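Local coordinates for protein putative glycosidase ph117-related (Bacteroides thetaiotaomicron, PDB 5A7V) that binds mannose in a central pocket and probably cleaves beta-mannosidic linkages, by phosphorolysis or hydrolysis, as a member of glycoside hydrolase family GH130, at residues Y61-Q66 with Y129-T134; A81-G86 with V353-K358; L171-S176 with D241-T246. All coordinates share one frame; numbering follows the deposited sequence.

Overall arrangement
The chain has the sheet-by-sheet build of a five-bladed beta-propeller, the fold of GH130 enzymes, with mannose bound centrally. Contact 1 is a surface contact, about 25 Å from the chain centre, between the turn after strand 60-62 and the loop before helix 136-139; contacts 2 and 3 each lie about 16 Å from that centre and join neighbouring sheets. Contact 3 is buried and without a hydrogen bond across it, contact 2 pairs apolar strand packing with a tyrosine hydroxyl near a turn carbonyl, and contact 1 sets proline and methionine against backbone and carboxylate atoms. No two share a strand or touch; contact 3 is nested within the loop closed by contact 2.

Contact 1 (Y61-Q66 with Y129-T134); sequences YCPMTQ and YPDNDT
Met64 and Asp131 bring the two backbones to 5.7 Å between their CA atoms, where the tight connection between antiparallel strands 60-62 and 67-69, closed by a bond from Gln66 N to Cys62 O, packs at the surface on the loop leading to helix 136-139. The side chains of Pro63 and Asp131 cross at about a right angle: Pro63 CB is 3.3 Å from Asp131 OD1, and Pro63 CG is 3.5 Å from Asp131 CG. The same Pro63 CG meets the tyrosine ring obliquely, 4.0 Å from Tyr129 CE1. Asp131 OD1 also accepts a bond from Asn132 N at 2.7 Å, on the anti side, which helps fix the rotation of the carboxylate against the proline. Met64 is bent at chi2 (-53°) and chi3 (-60°) and thereby folds along the loop, with CG 3.6 Å from Pro130 O and SD 3.4 Å from Asp131 C. Its far end slides past Asn132 in the opposite direction. Within the turn, Thr65 N donates to Cys62 SG at 3.3 Å. Trp140 packs against both Met64 and Pro130, while Arg108 of strand 107-114 touches Cys62, Tyr129 and Pro130. Lys184 of strand 183-187 bonds to Tyr129 O and forms a salt bridge with Asp133.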
# COMPACT_ATOMS: atom_id res chain seq x y z
N TYR A 61 3.35 22.49 -13.98
CA TYR A 61 2.19 23.31 -14.32
C TYR A 61 0.93 22.49 -14.07
O TYR A 61 0.63 21.54 -14.82
CB TYR A 61 2.25 23.79 -15.78
CG TYR A 61 1.20 24.80 -16.13
CD1 TYR A 61 -0.04 24.40 -16.61
CD2 TYR A 61 1.44 26.15 -15.99
CE1 TYR A 61 -1.00 25.32 -16.97
CE2 TYR A 61 0.50 27.10 -16.34
CZ TYR A 61 -0.72 26.69 -16.84
OH TYR A 61 -1.63 27.66 -17.18
N CYS A 62 0.21 22.82 -13.02
CA CYS A 62 -0.94 22.04 -12.61
C CYS A 62 -2.09 22.44 -13.54
O CYS A 62 -2.49 23.61 -13.62
CB CYS A 62 -1.31 22.34 -11.14
SG CYS A 62 -2.90 21.62 -10.68
N PRO A 63 -2.69 21.44 -14.23
CA PRO A 63 -3.78 21.78 -15.15
C PRO A 63 -5.07 22.17 -14.47
O PRO A 63 -5.95 22.73 -15.13
CB PRO A 63 -3.97 20.48 -15.99
CG PRO A 63 -3.50 19.40 -15.06
CD PRO A 63 -2.36 20.00 -14.27
N MET A 64 -5.18 21.89 -13.16
CA MET A 64 -6.29 22.42 -12.38
C MET A 64 -6.13 23.84 -11.92
O MET A 64 -7.05 24.65 -12.07
CB MET A 64 -6.57 21.49 -11.20
CG MET A 64 -7.05 20.16 -11.68
SD MET A 64 -8.48 20.23 -12.82
CE MET A 64 -9.95 20.99 -12.14
N THR A 65 -4.95 24.13 -11.39
CA THR A 65 -4.60 25.42 -10.81
C THR A 65 -4.29 26.48 -11.91
O THR A 65 -4.41 27.68 -11.67
CB THR A 65 -3.29 25.29 -9.92
OG1 THR A 65 -3.38 24.21 -8.99
CG2 THR A 65 -3.14 26.48 -9.08
N GLN A 66 -3.78 25.98 -13.05
CA GLN A 66 -3.25 26.83 -14.13
C GLN A 66 -2.07 27.67 -13.67
O GLN A 66 -1.96 28.82 -13.99
CB GLN A 66 -4.35 27.66 -14.80
CG GLN A 66 -5.51 26.81 -15.32
CD GLN A 66 -6.63 27.65 -15.89
OE1 GLN A 66 -7.68 27.82 -15.27
NE2 GLN A 66 -6.39 28.21 -17.05
N TYR A 129 -2.32 12.67 -11.75
CA TYR A 129 -2.74 13.86 -11.00
C TYR A 129 -4.15 14.24 -11.33
O TYR A 129 -4.66 13.85 -12.44
CB TYR A 129 -1.77 15.02 -11.32
CG TYR A 129 -1.34 15.16 -12.79
CD1 TYR A 129 -2.14 15.78 -13.75
CD2 TYR A 129 -0.16 14.59 -13.22
CE1 TYR A 129 -1.76 15.82 -15.09
CE2 TYR A 129 0.26 14.66 -14.54
CZ TYR A 129 -0.54 15.29 -15.47
OH TYR A 129 -0.15 15.38 -16.79
N PRO A 130 -4.79 15.06 -10.52
CA PRO A 130 -6.13 15.56 -10.85
C PRO A 130 -6.08 16.48 -12.07
O PRO A 130 -5.08 17.20 -12.29
CB PRO A 130 -6.58 16.28 -9.59
CG PRO A 130 -5.31 16.63 -8.88
CD PRO A 130 -4.36 15.53 -9.18
N ASP A 131 -7.08 16.37 -12.93
CA ASP A 131 -7.08 17.09 -14.23
C ASP A 131 -8.51 17.38 -14.64
O ASP A 131 -9.48 17.03 -13.93
CB ASP A 131 -6.22 16.27 -15.24
CG ASP A 131 -5.66 17.06 -16.45
OD1 ASP A 131 -6.17 18.14 -16.82
OD2 ASP A 131 -4.64 16.53 -17.00
N ASN A 132 -8.64 18.01 -15.83
CA ASN A 132 -9.91 18.43 -16.39
C ASN A 132 -10.56 17.24 -17.11
O ASN A 132 -10.64 17.18 -18.34
CB ASN A 132 -9.67 19.60 -17.34
CG ASN A 132 -8.95 20.76 -16.67
OD1 ASN A 132 -7.71 21.02 -16.89
ND2 ASN A 132 -9.67 21.43 -15.89
N ASP A 133 -11.00 16.26 -16.32
CA ASP A 133 -11.31 14.94 -16.79
C ASP A 133 -12.61 14.45 -16.12
O ASP A 133 -13.28 15.20 -15.38
CB ASP A 133 -10.08 14.01 -16.62
CG ASP A 133 -9.68 13.76 -15.16
OD1 ASP A 133 -10.57 13.83 -14.29
OD2 ASP A 133 -8.48 13.47 -14.97
N THR A 134 -12.98 13.21 -16.43
CA THR A 134 -14.23 12.63 -15.95
C THR A 134 -14.29 12.55 -14.40
O THR A 134 -15.37 12.40 -13.84
CB THR A 134 -14.40 11.20 -16.49
OG1 THR A 134 -13.24 10.45 -16.14
CG2 THR A 134 -14.64 11.17 -17.97

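Contact 2 (A81-G86 with V353-K358); sequences ATLHDG and VYYKDK
Apolar contacts between Val353 and the residues of strand 81-84 carry much of this contact. The two methyls of Val353 divide the work: CG2 meets Ala81 CB at 3.7 Å and lies equally near Thr82 N, while CG1, anti to the backbone N (chi1 -166°), reaches Leu83 CB at 4.1 Å. Leu83 crosses Tyr355 at about a right angle, and its CD1 comes obliquely to the ring, 3.8 Å from Tyr355 CD1. The polar component is at the end of this ring: Tyr355 OH hydrogen-bonds to Ser115 O, which Lys356 NZ also reaches, and lies 3.1 Å from Gly86 O, at the ring edge and in its plane. Lys356 CG lies over the rim of one face. Lys356 belongs to the type I' turn from Tyr355 to Lys358 that closes the beta hairpin of strands 347-355 and 358-365, and Lys358 NZ donates to Lys356 O at 3.0 Å. The axes of strands 81-84 and 353-355 come within 6.8 Å at 40°; the contact joins edge strands of two sheets. Strand 75-84 pairs with strand 87-95, whose Ile88 packs against both Val353 and Tyr355, while strand 347-355 pairs with strand 358-365, among others through Val353 and Tyr360.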
# COMPACT_ATOMS: atom_id res chain seq x y z
N ALA A 81 4.83 0.05 -6.37
CA ALA A 81 6.05 -0.45 -6.96
C ALA A 81 5.71 -1.57 -7.91
O ALA A 81 4.83 -2.37 -7.64
CB ALA A 81 7.07 -0.89 -5.93
N THR A 82 6.44 -1.62 -9.02
CA THR A 82 6.25 -2.68 -10.02
C THR A 82 7.54 -2.93 -10.78
O THR A 82 8.53 -2.24 -10.59
CB THR A 82 5.00 -2.39 -10.90
OG1 THR A 82 4.56 -3.56 -11.61
CG2 THR A 82 5.25 -1.26 -11.86
N LEU A 83 7.46 -3.87 -11.72
CA LEU A 83 8.53 -4.21 -12.66
C LEU A 83 8.13 -3.72 -14.04
O LEU A 83 7.01 -4.01 -14.50
CB LEU A 83 8.72 -5.72 -12.67
CG LEU A 83 9.73 -6.31 -13.61
CD1 LEU A 83 11.13 -5.90 -13.20
CD2 LEU A 83 9.58 -7.81 -13.71
N HIS A 84 9.05 -3.02 -14.70
CA HIS A 84 8.82 -2.60 -16.10
C HIS A 84 10.14 -2.52 -16.83
O HIS A 84 11.09 -1.90 -16.37
CB HIS A 84 8.13 -1.22 -16.13
CG HIS A 84 7.81 -0.73 -17.50
ND1 HIS A 84 6.94 -1.38 -18.36
CD2 HIS A 84 8.21 0.39 -18.15
CE1 HIS A 84 6.87 -0.70 -19.50
NE2 HIS A 84 7.62 0.38 -19.40
N ASP A 85 10.18 -3.18 -17.98
CA ASP A 85 11.36 -3.14 -18.86
C ASP A 85 12.67 -3.45 -18.06
O ASP A 85 13.71 -2.81 -18.23
CB ASP A 85 11.40 -1.75 -19.53
CG ASP A 85 10.31 -1.57 -20.62
OD1 ASP A 85 9.54 -2.52 -20.92
OD2 ASP A 85 10.23 -0.45 -21.19
N GLY A 86 12.59 -4.44 -17.17
CA GLY A 86 13.79 -4.93 -16.51
C GLY A 86 14.23 -4.08 -15.30
O GLY A 86 15.33 -4.34 -14.78
N VAL A 353 8.18 -5.79 -5.10
CA VAL A 353 8.65 -6.28 -6.42
C VAL A 353 9.50 -7.52 -6.19
O VAL A 353 10.41 -7.50 -5.37
CB VAL A 353 9.44 -5.23 -7.24
CG1 VAL A 353 9.57 -5.69 -8.70
CG2 VAL A 353 8.80 -3.87 -7.20
N TYR A 354 9.22 -8.59 -6.94
CA TYR A 354 10.07 -9.78 -6.98
C TYR A 354 11.07 -9.51 -8.09
O TYR A 354 10.68 -9.43 -9.27
CB TYR A 354 9.23 -11.05 -7.24
CG TYR A 354 10.06 -12.30 -7.15
CD1 TYR A 354 10.73 -12.64 -5.98
CD2 TYR A 354 10.16 -13.18 -8.22
CE1 TYR A 354 11.49 -13.80 -5.88
CE2 TYR A 354 10.93 -14.34 -8.15
CZ TYR A 354 11.61 -14.65 -6.99
OH TYR A 354 12.36 -15.78 -6.95
N TYR A 355 12.33 -9.34 -7.72
CA TYR A 355 13.35 -8.83 -8.62
C TYR A 355 14.69 -9.41 -8.22
O TYR A 355 14.99 -9.44 -7.03
CB TYR A 355 13.39 -7.30 -8.52
CG TYR A 355 14.32 -6.56 -9.47
CD1 TYR A 355 14.08 -6.55 -10.82
CD2 TYR A 355 15.38 -5.80 -8.99
CE1 TYR A 355 14.88 -5.83 -11.70
CE2 TYR A 355 16.16 -5.05 -9.85
CZ TYR A 355 15.93 -5.08 -11.20
OH TYR A 355 16.71 -4.34 -12.04
N LYS A 356 15.48 -9.89 -9.19
CA LYS A 356 16.76 -10.52 -8.84
C LYS A 356 16.61 -11.62 -7.77
O LYS A 356 17.47 -11.78 -6.89
CB LYS A 356 17.79 -9.45 -8.44
CG LYS A 356 18.05 -8.47 -9.56
CD LYS A 356 19.14 -7.48 -9.18
CE LYS A 356 19.51 -6.60 -10.37
NZ LYS A 356 20.59 -5.61 -10.03
N ASP A 357 15.50 -12.35 -7.84
CA ASP A 357 15.18 -13.45 -6.90
C ASP A 357 15.00 -13.02 -5.44
O ASP A 357 15.08 -13.87 -4.56
CB ASP A 357 16.18 -14.61 -7.05
CG ASP A 357 16.12 -15.28 -8.41
OD1 ASP A 357 15.22 -15.06 -9.23
OD2 ASP A 357 16.99 -16.10 -8.63
N LYS A 358 14.70 -11.74 -5.24
CA LYS A 358 14.45 -11.23 -3.89
C LYS A 358 13.17 -10.41 -3.89
O LYS A 358 12.66 -9.97 -4.94
CB LYS A 358 15.64 -10.37 -3.42
CG LYS A 358 16.95 -11.13 -3.40
CD LYS A 358 18.16 -10.30 -3.02
CE LYS A 358 19.42 -10.93 -3.54
NZ LYS A 358 19.54 -10.75 -5.05

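Contact 3 (L171-S176 with D241-T246); sequences LAIATS and DLVNWT
Ile173 projects from strand 169-176 of one sheet onto the loop joining strands 235-239 and 246-247 of the next, against Leu242, Val243 and Trp245, and its two branches part over the loop. CG2 points at the loop backbone, 3.6 Å from Leu242 O, and also meets Val243 CG1 at 4.0 Å, the side chains at a slant. CG1, anti to the carbonyl carbon (chi1 -49°), passes Val243 O at 3.7 Å and carries CD1 toward the indole, 3.7 Å from Trp245 NE1. The isoleucine runs at about a right angle to the tryptophan side chain and approaches its ring obliquely. Two residues further along the strand, Thr175 presents its methyl rather than its hydroxyl: CG2 lies 4.2 Å from Val243 CG1, the side chains crossed at about a right angle.

The bond from Val243 N to Asp241 OD1 (3.0 Å, from above the carboxylate plane) closes an Asx turn, and that from Asn244 N (2.8 Å, syn) extends it to an Asx motif; Asp241 OD2 takes Asn244 ND2 at 2.9 Å. Met227 and Tyr225 of strand 225-229 pack against Trp245. No hydrogen bond crosses the contact: the strand offers hydrocarbon to the methyls, carbonyls and indole of the loop, so the contact rests on van der Waals packing, while the Asp241 carboxylate and, weakly, the indole N-H (to Leu242 O) bond within the turn and Ser239 OG bonds to Asp241 N and Asn244 O.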
# COMPACT_ATOMS: atom_id res chain seq x y z
N LEU A 171 -12.05 4.55 -3.29
CA LEU A 171 -11.15 3.60 -3.96
C LEU A 171 -11.48 3.56 -5.47
O LEU A 171 -12.62 3.27 -5.82
CB LEU A 171 -11.34 2.20 -3.37
CG LEU A 171 -10.42 1.11 -3.88
CD1 LEU A 171 -8.95 1.43 -3.72
CD2 LEU A 171 -10.74 -0.24 -3.24
N ALA A 172 -10.48 3.87 -6.27
CA ALA A 172 -10.65 3.98 -7.73
C ALA A 172 -9.59 3.21 -8.47
O ALA A 172 -8.61 2.76 -7.92
CB ALA A 172 -10.65 5.44 -8.15
N ILE A 173 -9.82 3.05 -9.79
CA ILE A 173 -8.96 2.22 -10.66
C ILE A 173 -8.47 3.05 -11.85
O ILE A 173 -9.27 3.82 -12.45
CB ILE A 173 -9.70 0.96 -11.20
CG1 ILE A 173 -10.43 0.17 -10.11
CG2 ILE A 173 -8.74 0.10 -11.99
CD1 ILE A 173 -9.51 -0.47 -9.06
N ALA A 174 -7.21 2.89 -12.16
CA ALA A 174 -6.66 3.43 -13.44
C ALA A 174 -5.81 2.34 -14.06
O ALA A 174 -5.28 1.47 -13.39
CB ALA A 174 -5.82 4.68 -13.18
N THR A 175 -5.73 2.39 -15.42
CA THR A 175 -4.96 1.39 -16.13
C THR A 175 -4.00 2.02 -17.14
O THR A 175 -4.22 3.16 -17.60
CB THR A 175 -5.85 0.36 -16.87
OG1 THR A 175 -6.62 1.01 -17.88
CG2 THR A 175 -6.80 -0.35 -15.90
N SER A 176 -2.95 1.29 -17.45
CA SER A 176 -1.90 1.77 -18.38
C SER A 176 -1.09 0.60 -18.90
O SER A 176 -0.95 -0.41 -18.21
CB SER A 176 -0.96 2.75 -17.63
OG SER A 176 0.14 3.17 -18.45
N ASP A 241 -13.54 -7.56 -15.21
CA ASP A 241 -12.92 -6.62 -16.14
C ASP A 241 -11.82 -5.75 -15.54
O ASP A 241 -11.30 -4.89 -16.26
CB ASP A 241 -14.00 -5.77 -16.82
CG ASP A 241 -14.79 -4.87 -15.84
OD1 ASP A 241 -14.32 -4.71 -14.68
OD2 ASP A 241 -15.85 -4.29 -16.23
N LEU A 242 -11.47 -5.98 -14.27
CA LEU A 242 -10.42 -5.27 -13.53
C LEU A 242 -10.74 -3.83 -13.15
O LEU A 242 -10.01 -3.25 -12.33
CB LEU A 242 -9.04 -5.33 -14.22
CG LEU A 242 -8.47 -6.75 -14.27
CD1 LEU A 242 -7.43 -6.85 -15.36
CD2 LEU A 242 -7.87 -7.14 -12.91
N VAL A 243 -11.88 -3.31 -13.56
CA VAL A 243 -12.25 -1.92 -13.31
C VAL A 243 -13.53 -1.79 -12.51
O VAL A 243 -13.60 -0.92 -11.63
CB VAL A 243 -12.27 -1.06 -14.60
CG1 VAL A 243 -10.88 -1.04 -15.19
CG2 VAL A 243 -13.26 -1.54 -15.67
N ASN A 244 -14.53 -2.64 -12.78
CA ASN A 244 -15.78 -2.68 -12.00
C ASN A 244 -15.71 -3.84 -11.02
O ASN A 244 -15.65 -5.01 -11.41
CB ASN A 244 -17.00 -2.81 -12.93
CG ASN A 244 -17.14 -1.61 -13.84
OD1 ASN A 244 -17.33 -0.47 -13.38
ND2 ASN A 244 -17.03 -1.84 -15.14
N TRP A 245 -15.72 -3.51 -9.73
CA TRP A 245 -15.56 -4.51 -8.64
C TRP A 245 -16.85 -4.65 -7.85
O TRP A 245 -17.55 -3.66 -7.60
CB TRP A 245 -14.39 -4.06 -7.73
CG TRP A 245 -13.06 -4.13 -8.43
CD1 TRP A 245 -12.49 -3.15 -9.25
CD2 TRP A 245 -12.16 -5.25 -8.45
NE1 TRP A 245 -11.31 -3.62 -9.75
CE2 TRP A 245 -11.07 -4.89 -9.29
CE3 TRP A 245 -12.16 -6.53 -7.86
CZ2 TRP A 245 -9.99 -5.74 -9.51
CZ3 TRP A 245 -11.12 -7.38 -8.13
CH2 TRP A 245 -10.05 -7.00 -8.95
N THR A 246 -17.15 -5.90 -7.44
CA THR A 246 -18.36 -6.23 -6.72
C THR A 246 -17.97 -6.71 -5.32
O THR A 246 -17.39 -7.79 -5.19
CB THR A 246 -19.15 -7.29 -7.50
OG1 THR A 246 -19.48 -6.78 -8.80
CG2 THR A 246 -20.42 -7.69 -6.74